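Local atomic coordinates of glutamine synthetase (Helicobacter pylori, PDB entry 5ZLI), a protein that is a type I beta glutamine synthetase, a twelve-subunit enzyme whose subunit joins a beta-grasp domain to a larger catalytic domain. Residues I206-V219 and A227-V239. Numbering follows the deposited sequence.
Sequences IVKVLNQVGLETFV and AQGEVGVKFGDLV
Strands 217-219 and 228-233 pair antiparallel as two arms of a beta hairpin in the catalytic domain, while helix 206-212 lies over the face of the sheet that carries T217, V231 and V233. Three backbone bonds hold the strands: K234 N to E216 O, F218 N to G232 O (2.7 Å) and G232 N to V219 O (2.9 Å). Between the first two, T217 faces V233 as a non-hydrogen-bonded pair; across the last two, F218 and V219 together face G232 as a classic beta bulge. The near-helical backbone of F218 (phi/psi -107/-61°) goes with the turn of its ring over G232, whose CA makes a CH-pi contact 3.6 Å from the ring centroid; V233 O sits at the ring edge.

V231 is the apolar link to the helix. Its CG1, anti to the backbone N (chi1 178°), meets L210 CD1 tip to tip at 3.7 Å and also packs on T217 CG2. V207 crosses V231 at a slant, its CG1 3.7 Å from both CG1 and CG2. Further along, L215 CD2 lies against V233 CG1 at 3.9 Å.

The helix ends in a Schellman motif with G214 at C-prime (L215 N to L210 O, G214 N to N211 O); V213 N also reaches L210 O, from the opposite face of its plane. N211 ND2 secures the turn by donating to L215 O (2.7 Å).

Strand 228-237 continues the sheet to strand 133-145, and V219 extends it through an antiparallel ladder into a neighbouring subunit.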
ATOM      1  N   ILE B 206     -25.753  19.112 -27.015  1.00 35.70           N
ATOM      2  CA  ILE B 206     -25.042  20.031 -27.907  1.00 30.34           C
ATOM      3  C   ILE B 206     -26.017  20.802 -28.802  1.00 32.22           C
ATOM      4  O   ILE B 206     -26.072  22.034 -28.778  1.00 33.86           O
ATOM      5  CB  ILE B 206     -23.994  19.251 -28.719  1.00 26.82           C
ATOM      6  CG1 ILE B 206     -22.834  18.908 -27.765  1.00 32.87           C
ATOM      7  CG2 ILE B 206     -23.557  19.997 -29.942  1.00 23.03           C
ATOM      8  CD1 ILE B 206     -21.826  17.908 -28.256  1.00 22.08           C
ATOM      9  N   VAL B 207     -26.807  20.097 -29.605  1.00 36.71           N
ATOM     10  CA  VAL B 207     -27.707  20.823 -30.493  1.00 36.49           C
ATOM     11  C   VAL B 207     -28.717  21.668 -29.715  1.00 32.73           C
ATOM     12  O   VAL B 207     -29.226  22.663 -30.232  1.00 35.36           O
ATOM     13  CB  VAL B 207     -28.378  19.862 -31.489  1.00 33.75           C
ATOM     14  CG1 VAL B 207     -27.415  18.755 -31.887  1.00 29.47           C
ATOM     15  CG2 VAL B 207     -29.594  19.326 -30.900  1.00 33.40           C
ATOM     16  N   LYS B 208     -29.024  21.325 -28.473  1.00 29.99           N
ATOM     17  CA  LYS B 208     -29.831  22.275 -27.720  1.00 34.26           C
ATOM     18  C   LYS B 208     -29.091  23.596 -27.578  1.00 34.04           C
ATOM     19  O   LYS B 208     -29.674  24.668 -27.751  1.00 37.13           O
ATOM     20  CB  LYS B 208     -30.209  21.713 -26.353  1.00 35.61           C
ATOM     21  CG  LYS B 208     -31.479  20.903 -26.387  1.00 38.44           C
ATOM     22  CD  LYS B 208     -32.593  21.760 -26.948  1.00 44.86           C
ATOM     23  CE  LYS B 208     -33.507  20.965 -27.862  1.00 52.13           C
ATOM     24  NZ  LYS B 208     -34.366  20.060 -27.057  1.00 52.88           N
ATOM     25  N   VAL B 209     -27.788  23.536 -27.335  1.00 34.48           N
ATOM     26  CA  VAL B 209     -27.048  24.760 -27.111  1.00 33.58           C
ATOM     27  C   VAL B 209     -26.674  25.408 -28.430  1.00 36.18           C
ATOM     28  O   VAL B 209     -26.565  26.638 -28.504  1.00 42.95           O
ATOM     29  CB  VAL B 209     -25.822  24.511 -26.225  1.00 34.32           C
ATOM     30  CG1 VAL B 209     -25.027  25.803 -26.065  1.00 39.50           C
ATOM     31  CG2 VAL B 209     -26.255  24.013 -24.879  1.00 32.24           C
ATOM     32  N   LEU B 210     -26.481  24.623 -29.490  1.00 30.80           N
ATOM     33  CA  LEU B 210     -26.248  25.241 -30.787  1.00 29.07           C
ATOM     34  C   LEU B 210     -27.395  26.167 -31.141  1.00 33.37           C
ATOM     35  O   LEU B 210     -27.189  27.316 -31.531  1.00 42.24           O
ATOM     36  CB  LEU B 210     -26.103  24.177 -31.860  1.00 34.60           C
ATOM     37  CG  LEU B 210     -24.879  23.289 -31.727  1.00 33.03           C
ATOM     38  CD1 LEU B 210     -24.830  22.263 -32.841  1.00 30.15           C
ATOM     39  CD2 LEU B 210     -23.656  24.146 -31.740  1.00 22.10           C
ATOM     40  N   ASN B 211     -28.620  25.708 -30.963  1.00 38.53           N
ATOM     41  CA  ASN B 211     -29.718  26.603 -31.265  1.00 38.92           C
ATOM     42  C   ASN B 211     -29.702  27.788 -30.330  1.00 45.31           C
ATOM     43  O   ASN B 211     -30.076  28.893 -30.739  1.00 58.20           O
ATOM     44  CB  ASN B 211     -31.070  25.898 -31.188  1.00 43.94           C
ATOM     45  CG  ASN B 211     -31.096  24.573 -31.897  1.00 39.52           C
ATOM     46  OD1 ASN B 211     -31.529  23.594 -31.323  1.00 41.32           O
ATOM     47  ND2 ASN B 211     -30.669  24.538 -33.147  1.00 43.83           N
ATOM     48  N   GLN B 212     -29.242  27.601 -29.086  1.00 37.29           N
ATOM     49  CA  GLN B 212     -29.243  28.740 -28.160  1.00 43.17           C
ATOM     50  C   GLN B 212     -28.414  29.897 -28.698  1.00 41.94           C
ATOM     51  O   GLN B 212     -28.649  31.058 -28.349  1.00 37.59           O
ATOM     52  CB  GLN B 212     -28.726  28.323 -26.790  1.00 32.19           C
ATOM     53  CG  GLN B 212     -29.715  27.525 -26.001  1.00 38.58           C
ATOM     54  CD  GLN B 212     -29.200  27.201 -24.626  1.00 47.29           C
ATOM     55  OE1 GLN B 212     -28.757  28.091 -23.886  1.00 45.70           O
ATOM     56  NE2 GLN B 212     -29.227  25.914 -24.274  1.00 51.46           N
ATOM     57  N   VAL B 213     -27.455  29.602 -29.562  1.00 42.39           N
ATOM     58  CA  VAL B 213     -26.491  30.578 -29.983  1.00 39.25           C
ATOM     59  C   VAL B 213     -26.773  31.040 -31.412  1.00 44.31           C
ATOM     60  O   VAL B 213     -25.887  31.571 -32.087  1.00 43.17           O
ATOM     61  CB  VAL B 213     -25.068  30.044 -29.802  1.00 34.22           C
ATOM     62  CG1 VAL B 213     -24.898  29.625 -28.389  1.00 26.78           C
ATOM     63  CG2 VAL B 213     -24.810  28.878 -30.707  1.00 40.48           C
ATOM     64  N   GLY B 214     -28.006  30.827 -31.876  1.00 47.74           N
ATOM     65  CA  GLY B 214     -28.459  31.260 -33.185  1.00 47.22           C
ATOM     66  C   GLY B 214     -28.080  30.363 -34.341  1.00 37.64           C
ATOM     67  O   GLY B 214     -27.893  30.855 -35.452  1.00 48.45           O
ATOM     68  N   LEU B 215     -27.998  29.064 -34.125  1.00 35.85           N
ATOM     69  CA  LEU B 215     -27.652  28.105 -35.157  1.00 41.26           C
ATOM     70  C   LEU B 215     -28.755  27.085 -35.321  1.00 45.99           C
ATOM     71  O   LEU B 215     -29.293  26.583 -34.331  1.00 42.04           O
ATOM     72  CB  LEU B 215     -26.360  27.379 -34.825  1.00 39.64           C
ATOM     73  CG  LEU B 215     -25.175  27.627 -35.734  1.00 39.97           C
ATOM     74  CD1 LEU B 215     -24.037  26.736 -35.304  1.00 36.59           C
ATOM     75  CD2 LEU B 215     -25.647  27.221 -37.126  1.00 44.91           C
ATOM     76  N   GLU B 216     -29.078  26.767 -36.576  1.00 46.17           N
ATOM     77  CA  GLU B 216     -30.089  25.754 -36.871  1.00 47.86           C
ATOM     78  C   GLU B 216     -29.440  24.425 -37.260  1.00 48.88           C
ATOM     79  O   GLU B 216     -28.496  24.371 -38.063  1.00 40.91           O
ATOM     80  CB  GLU B 216     -31.070  26.235 -37.942  1.00 45.27           C
ATOM     81  CG  GLU B 216     -32.230  27.047 -37.347  1.00 55.45           C
ATOM     82  CD  GLU B 216     -33.462  27.116 -38.245  1.00 75.92           C
ATOM     83  OE1 GLU B 216     -33.302  27.240 -39.484  1.00 76.71           O
ATOM     84  OE2 GLU B 216     -34.597  27.050 -37.703  1.00 80.94           O
ATOM     85  N   THR B 217     -29.958  23.363 -36.663  1.00 48.99           N
ATOM     86  CA  THR B 217     -29.456  22.009 -36.787  1.00 48.05           C
ATOM     87  C   THR B 217     -30.507  21.158 -37.488  1.00 48.31           C
ATOM     88  O   THR B 217     -31.708  21.308 -37.215  1.00 46.78           O
ATOM     89  CB  THR B 217     -29.177  21.422 -35.398  1.00 47.22           C
ATOM     90  OG1 THR B 217     -30.382  21.471 -34.620  1.00 49.53           O
ATOM     91  CG2 THR B 217     -28.112  22.228 -34.667  1.00 43.36           C
ATOM     92  N   PHE B 218     -30.070  20.244 -38.369  1.00 39.54           N
ATOM     93  CA  PHE B 218     -30.991  19.227 -38.871  1.00 47.35           C
ATOM     94  C   PHE B 218     -30.703  17.846 -38.289  1.00 42.92           C
ATOM     95  O   PHE B 218     -31.550  17.293 -37.579  1.00 42.27           O
ATOM     96  CB  PHE B 218     -31.058  19.168 -40.417  1.00 49.93           C
ATOM     97  CG  PHE B 218     -29.713  19.211 -41.131  1.00 53.26           C
ATOM     98  CD1 PHE B 218     -29.032  18.030 -41.438  1.00 55.56           C
ATOM     99  CD2 PHE B 218     -29.148  20.422 -41.538  1.00 50.49           C
ATOM    100  CE1 PHE B 218     -27.799  18.050 -42.112  1.00 59.20           C
ATOM    101  CE2 PHE B 218     -27.916  20.453 -42.201  1.00 56.68           C
ATOM    102  CZ  PHE B 218     -27.241  19.262 -42.491  1.00 60.61           C
ATOM    103  N   VAL B 219     -29.526  17.288 -38.510  1.00 35.02           N
ATOM    104  CA  VAL B 219     -29.270  15.891 -38.190  1.00 34.69           C
ATOM    105  C   VAL B 219     -28.236  15.800 -37.077  1.00 31.16           C
ATOM    106  O   VAL B 219     -27.367  16.661 -36.942  1.00 35.34           O
ATOM    107  CB  VAL B 219     -28.806  15.115 -39.445  1.00 38.94           C
ATOM    108  CG1 VAL B 219     -27.405  15.518 -39.827  1.00 42.21           C
ATOM    109  CG2 VAL B 219     -28.872  13.623 -39.211  1.00 38.78           C
ATOM    110  N   ALA B 227     -15.417   7.393 -30.830  1.00 33.15           N
ATOM    111  CA  ALA B 227     -16.013   8.432 -29.983  1.00 38.89           C
ATOM    112  C   ALA B 227     -16.502   9.617 -30.809  1.00 33.50           C
ATOM    113  O   ALA B 227     -16.582  10.746 -30.323  1.00 26.93           O
ATOM    114  CB  ALA B 227     -15.049   8.916 -28.901  1.00 33.93           C
ATOM    115  N   GLN B 228     -16.850   9.356 -32.051  1.00 28.79           N
ATOM    116  CA  GLN B 228     -17.024  10.388 -33.042  1.00 24.58           C
ATOM    117  C   GLN B 228     -18.496  10.768 -33.142  1.00 31.37           C
ATOM    118  O   GLN B 228     -19.395   9.973 -32.835  1.00 31.84           O
ATOM    119  CB  GLN B 228     -16.498   9.907 -34.391  1.00 26.23           C
ATOM    120  CG  GLN B 228     -15.912  11.014 -35.215  1.00 28.28           C
ATOM    121  CD  GLN B 228     -15.487  10.564 -36.576  1.00 27.34           C
ATOM    122  OE1 GLN B 228     -15.824   9.465 -37.013  1.00 31.75           O
ATOM    123  NE2 GLN B 228     -14.778  11.422 -37.277  1.00 25.28           N
ATOM    124  N   GLY B 229     -18.730  11.994 -33.603  1.00 26.48           N
ATOM    125  CA  GLY B 229     -20.069  12.548 -33.673  1.00 31.65           C
ATOM    126  C   GLY B 229     -20.104  13.638 -34.716  1.00 33.65           C
ATOM    127  O   GLY B 229     -19.074  14.021 -35.274  1.00 38.14           O
ATOM    128  N   GLU B 230     -21.307  14.142 -34.972  1.00 27.78           N
ATOM    129  CA  GLU B 230     -21.506  15.111 -36.038  1.00 33.98           C
ATOM    130  C   GLU B 230     -22.877  15.765 -35.849  1.00 33.52           C
ATOM    131  O   GLU B 230     -23.838  15.110 -35.435  1.00 29.49           O
ATOM    132  CB  GLU B 230     -21.433  14.393 -37.397  1.00 37.99           C
ATOM    133  CG  GLU B 230     -21.063  15.197 -38.665  1.00 37.28           C
ATOM    134  CD  GLU B 230     -21.258  14.339 -39.924  1.00 38.04           C
ATOM    135  OE1 GLU B 230     -20.830  14.725 -41.041  1.00 42.75           O
ATOM    136  OE2 GLU B 230     -21.811  13.229 -39.767  1.00 40.27           O
ATOM    137  N   VAL B 231     -22.969  17.048 -36.198  1.00 34.77           N
ATOM    138  CA  VAL B 231     -24.237  17.768 -36.219  1.00 38.01           C
ATOM    139  C   VAL B 231     -24.316  18.525 -37.541  1.00 38.10           C
ATOM    140  O   VAL B 231     -23.361  19.200 -37.943  1.00 34.56           O
ATOM    141  CB  VAL B 231     -24.393  18.736 -35.027  1.00 38.53           C
ATOM    142  CG1 VAL B 231     -25.721  19.498 -35.119  1.00 36.28           C
ATOM    143  CG2 VAL B 231     -24.298  17.985 -33.713  1.00 36.03           C
ATOM    144  N   GLY B 232     -25.445  18.378 -38.229  1.00 36.90           N
ATOM    145  CA  GLY B 232     -25.716  19.131 -39.436  1.00 45.38           C
ATOM    146  C   GLY B 232     -26.329  20.479 -39.110  1.00 49.90           C
ATOM    147  O   GLY B 232     -27.343  20.553 -38.412  1.00 49.94           O
ATOM    148  N   VAL B 233     -25.719  21.547 -39.641  1.00 50.24           N
ATOM    149  CA  VAL B 233     -26.160  22.917 -39.424  1.00 47.95           C
ATOM    150  C   VAL B 233     -26.642  23.497 -40.757  1.00 47.46           C
ATOM    151  O   VAL B 233     -26.296  23.022 -41.840  1.00 46.97           O
ATOM    152  CB  VAL B 233     -25.034  23.778 -38.811  1.00 46.86           C
ATOM    153  CG1 VAL B 233     -24.860  23.448 -37.364  1.00 48.95           C
ATOM    154  CG2 VAL B 233     -23.734  23.521 -39.524  1.00 47.48           C
ATOM    155  N   LYS B 234     -27.484  24.516 -40.670  1.00 45.97           N
ATOM    156  CA  LYS B 234     -27.988  25.136 -41.886  1.00 51.60           C
ATOM    157  C   LYS B 234     -26.839  25.749 -42.683  1.00 55.21           C
ATOM    158  O   LYS B 234     -25.919  26.341 -42.112  1.00 58.96           O
ATOM    159  CB  LYS B 234     -29.037  26.205 -41.543  1.00 48.77           C
ATOM    160  CG  LYS B 234     -30.253  26.176 -42.461  1.00 55.35           C
ATOM    161  CD  LYS B 234     -30.915  27.550 -42.606  1.00 67.99           C
ATOM    162  CE  LYS B 234     -31.737  27.680 -43.916  1.00 67.01           C
ATOM    163  NZ  LYS B 234     -30.961  27.957 -45.178  1.00 58.98           N
ATOM    164  N   PHE B 235     -26.874  25.558 -44.013  1.00 55.01           N
ATOM    165  CA  PHE B 235     -26.095  26.361 -44.953  1.00 43.67           C
ATOM    166  C   PHE B 235     -26.041  27.814 -44.524  1.00 49.41           C
ATOM    167  O   PHE B 235     -26.968  28.314 -43.872  1.00 55.63           O
ATOM    168  CB  PHE B 235     -26.687  26.304 -46.365  1.00 49.03           C
ATOM    169  CG  PHE B 235     -26.317  25.069 -47.155  1.00 59.99           C
ATOM    170  CD1 PHE B 235     -26.598  23.798 -46.683  1.00 56.72           C
ATOM    171  CD2 PHE B 235     -25.713  25.194 -48.415  1.00 54.83           C
ATOM    172  CE1 PHE B 235     -26.259  22.672 -47.431  1.00 49.90           C
ATOM    173  CE2 PHE B 235     -25.385  24.078 -49.164  1.00 47.54           C
ATOM    174  CZ  PHE B 235     -25.662  22.813 -48.665  1.00 50.72           C
ATOM    175  N   GLY B 236     -24.940  28.483 -44.861  1.00 50.96           N
ATOM    176  CA  GLY B 236     -24.838  29.922 -44.685  1.00 49.55           C
ATOM    177  C   GLY B 236     -23.925  30.533 -45.729  1.00 49.85           C
ATOM    178  O   GLY B 236     -23.148  29.830 -46.390  1.00 42.16           O
ATOM    179  N   ASP B 237     -24.019  31.867 -45.861  1.00 49.99           N
ATOM    180  CA  ASP B 237     -23.117  32.592 -46.750  1.00 46.15           C
ATOM    181  C   ASP B 237     -21.684  32.501 -46.217  1.00 43.12           C
ATOM    182  O   ASP B 237     -21.441  32.107 -45.074  1.00 42.61           O
ATOM    183  CB  ASP B 237     -23.588  34.038 -46.947  1.00 52.71           C
ATOM    184  CG  ASP B 237     -23.207  34.980 -45.798  1.00 57.66           C
ATOM    185  OD1 ASP B 237     -21.996  35.304 -45.651  1.00 46.11           O
ATOM    186  OD2 ASP B 237     -24.140  35.428 -45.076  1.00 57.31           O
ATOM    187  N   LEU B 238     -20.729  32.891 -47.061  1.00 42.85           N
ATOM    188  CA  LEU B 238     -19.356  32.459 -46.841  1.00 40.28           C
ATOM    189  C   LEU B 238     -18.883  32.828 -45.447  1.00 35.57           C
ATOM    190  O   LEU B 238     -18.374  31.980 -44.713  1.00 39.22           O
ATOM    191  CB  LEU B 238     -18.419  33.042 -47.893  1.00 46.90           C
ATOM    192  CG  LEU B 238     -17.014  32.431 -47.741  1.00 42.91           C
ATOM    193  CD1 LEU B 238     -16.449  32.095 -49.109  1.00 39.42           C
ATOM    194  CD2 LEU B 238     -16.020  33.256 -46.919  1.00 40.63           C
ATOM    195  N   VAL B 239     -19.059  34.079 -45.046  1.00 42.23           N
ATOM    196  CA  VAL B 239     -18.602  34.475 -43.713  1.00 47.02           C
ATOM    197  C   VAL B 239     -19.467  33.822 -42.630  1.00 41.62           C
ATOM    198  O   VAL B 239     -18.957  33.212 -41.683  1.00 40.90           O
ATOM    199  CB  VAL B 239     -18.605  36.011 -43.578  1.00 41.54           C
ATOM    200  CG1 VAL B 239     -18.279  36.427 -42.130  1.00 28.18           C
ATOM    201  CG2 VAL B 239     -17.694  36.662 -44.640  1.00 39.71           C
TER